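Local coordinates for ankyrin repeat and SAM domain-containing protein 4B (Mus musculus, PDB 5F3X) that probably acts as a scaffold, joining partner proteins through its ankyrin repeats, its SAM domain and a C-terminal PDZ-binding motif, at residues Pro26-Glu31 with Glu44-Ile49. Numbering follows the deposited sequence.
Sequences PIFMRE and EDLQNI
In the five-helix bundle of the SAM domain, Ile49, just past the end of helix 43-48, reaches across to Phe28 of helix 25-30 and Glu31 just after it. The meeting is slight, with 193 Å² buried in all. The CA atoms of Ile27 and Ile49, the closest pair, stand 8.1 Å apart. Ile49 has the largest share, 86 Å², because its two branches serve different neighbours. With chi1 at 56°, CG1 is flanked by both the backbone N and the carbonyl carbon, and the extended arm beyond brings CD1 to 4.0 Å from CE1 of Phe28, the two side chains lying nearly perpendicular. The other branch, CG2, packs against the acidic side chain of Glu31, 3.7 Å from its CG. The Glu31 and Ile49 chains run antiparallel alongside each other, and the bend in the glutamate chain (chi2 -65°) also sets its CD 3.8 Å from that methyl. A glutamate suits this exposed position: its methylene groups can cover an apolar neighbour, while its carboxylate suits a watery border. Further inside, Phe28 is buried, and a large flat ring suits a place where several helices converge: it also touches Leu12 and Leu16 of helix 11-18, as well as Ile33 and Met51 in loops. Leu46, likewise buried, touches Arg56 and Leu60 of the long helix 53-71 as well as the ring, so that the contact grades from open edge to hydrophobic core. There the Leu46 methyl CD2 approaches the ring obliquely, 4.4 Å from CZ of Phe28.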
loop_
_atom_site.group_PDB
_atom_site.type_symbol
_atom_site.label_atom_id
_atom_site.label_comp_id
_atom_site.label_asym_id
_atom_site.label_seq_id
_atom_site.Cartn_x
_atom_site.Cartn_y
_atom_site.Cartn_z
ATOM N N PRO B 26 16.972 12.990 18.999
ATOM C CA PRO B 26 17.070 13.310 20.433
ATOM C C PRO B 26 16.866 14.788 20.768
ATOM O O PRO B 26 16.339 15.072 21.850
ATOM C CB PRO B 26 18.475 12.820 20.814
ATOM C CG PRO B 26 19.200 12.663 19.542
ATOM C CD PRO B 26 18.181 12.292 18.522
ATOM N N ILE B 27 17.240 15.735 19.891
ATOM C CA ILE B 27 16.992 17.147 20.199
ATOM C C ILE B 27 15.526 17.502 19.964
ATOM O O ILE B 27 14.918 18.221 20.767
ATOM C CB ILE B 27 17.931 18.081 19.409
ATOM C CG1 ILE B 27 17.689 19.553 19.781
ATOM C CG2 ILE B 27 17.702 17.973 17.924
ATOM C CD1 ILE B 27 18.424 20.076 21.002
ATOM N N PHE B 28 14.919 16.995 18.890
ATOM C CA PHE B 28 13.500 17.263 18.688
ATOM C C PHE B 28 12.667 16.725 19.838
ATOM O O PHE B 28 11.650 17.321 20.204
ATOM C CB PHE B 28 13.010 16.660 17.374
ATOM C CG PHE B 28 13.441 17.414 16.171
ATOM C CD1 PHE B 28 14.511 18.280 16.226
ATOM C CD2 PHE B 28 12.770 17.270 14.980
ATOM C CE1 PHE B 28 14.913 18.989 15.104
ATOM C CE2 PHE B 28 13.165 17.972 13.859
ATOM C CZ PHE B 28 14.238 18.836 13.921
ATOM N N MET B 29 13.069 15.609 20.423
ATOM C CA MET B 29 12.259 15.078 21.508
ATOM C C MET B 29 12.432 15.896 22.778
ATOM O O MET B 29 11.462 16.125 23.505
ATOM C CB MET B 29 12.590 13.608 21.731
ATOM C CG MET B 29 11.975 12.728 20.656
ATOM S SD MET B 29 12.171 10.977 20.978
ATOM C CE MET B 29 13.951 10.765 20.722
ATOM N N ARG B 30 13.650 16.366 23.060
ATOM C CA ARG B 30 13.831 17.184 24.252
ATOM C C ARG B 30 13.032 18.475 24.134
ATOM O O ARG B 30 12.508 18.974 25.139
ATOM C CB ARG B 30 15.321 17.464 24.497
ATOM N N GLU B 31 12.885 19.000 22.918
ATOM C CA GLU B 31 12.067 20.182 22.689
ATOM C C GLU B 31 10.598 19.842 22.495
ATOM O O GLU B 31 9.800 20.744 22.217
ATOM C CB GLU B 31 12.587 20.973 21.482
ATOM C CG GLU B 31 13.985 21.551 21.659
ATOM C CD GLU B 31 14.068 22.616 22.745
ATOM O OE1 GLU B 31 13.030 23.252 23.060
ATOM O OE2 GLU B 31 15.182 22.816 23.290
ATOM N N GLU B 44 13.882 30.332 11.483
ATOM C CA GLU B 44 14.366 30.926 12.726
ATOM C C GLU B 44 14.036 30.056 13.940
ATOM O O GLU B 44 14.830 29.999 14.885
ATOM C CB GLU B 44 13.836 32.347 12.929
ATOM C CG GLU B 44 14.402 32.981 14.225
ATOM C CD GLU B 44 13.819 34.367 14.540
ATOM O OE1 GLU B 44 12.745 34.708 13.984
ATOM O OE2 GLU B 44 14.421 35.107 15.362
ATOM N N ASP B 45 12.906 29.345 13.921
ATOM C CA ASP B 45 12.636 28.371 14.975
ATOM C C ASP B 45 13.776 27.360 15.091
ATOM O O ASP B 45 14.235 27.046 16.198
ATOM C CB ASP B 45 11.314 27.659 14.694
ATOM C CG ASP B 45 10.107 28.516 15.018
ATOM O OD1 ASP B 45 10.051 29.080 16.133
ATOM O OD2 ASP B 45 9.218 28.641 14.147
ATOM N N LEU B 46 14.262 26.856 13.949
ATOM C CA LEU B 46 15.295 25.829 13.985
ATOM C C LEU B 46 16.665 26.402 14.316
ATOM O O LEU B 46 17.532 25.676 14.823
ATOM C CB LEU B 46 15.341 25.072 12.657
ATOM C CG LEU B 46 14.052 24.319 12.306
ATOM C CD1 LEU B 46 14.086 23.799 10.888
ATOM C CD2 LEU B 46 13.758 23.214 13.335
ATOM N N GLN B 47 16.895 27.685 14.005
ATOM C CA GLN B 47 18.082 28.365 14.511
ATOM C C GLN B 47 18.044 28.491 16.025
ATOM O O GLN B 47 19.094 28.506 16.672
ATOM C CB GLN B 47 18.203 29.759 13.914
ATOM C CG GLN B 47 19.039 29.889 12.673
ATOM C CD GLN B 47 19.144 31.341 12.228
ATOM O OE1 GLN B 47 20.124 32.016 12.527
ATOM N NE2 GLN B 47 18.126 31.828 11.525
ATOM N N ASN B 48 16.850 28.605 16.608
ATOM C CA ASN B 48 16.776 28.782 18.051
ATOM C C ASN B 48 17.243 27.535 18.796
ATOM O O ASN B 48 17.825 27.648 19.881
ATOM C CB ASN B 48 15.361 29.193 18.456
ATOM C CG ASN B 48 15.089 30.670 18.182
ATOM O OD1 ASN B 48 16.018 31.478 18.109
ATOM N ND2 ASN B 48 13.817 31.029 18.039
ATOM N N ILE B 49 17.046 26.352 18.222
ATOM C CA ILE B 49 17.515 25.122 18.851
ATOM C C ILE B 49 18.886 24.748 18.316
ATOM O O ILE B 49 19.304 23.592 18.432
ATOM C CB ILE B 49 16.504 23.969 18.715
ATOM C CG1 ILE B 49 16.146 23.701 17.252
ATOM C CG2 ILE B 49 15.267 24.276 19.574
ATOM C CD1 ILE B 49 15.337 22.445 17.041
#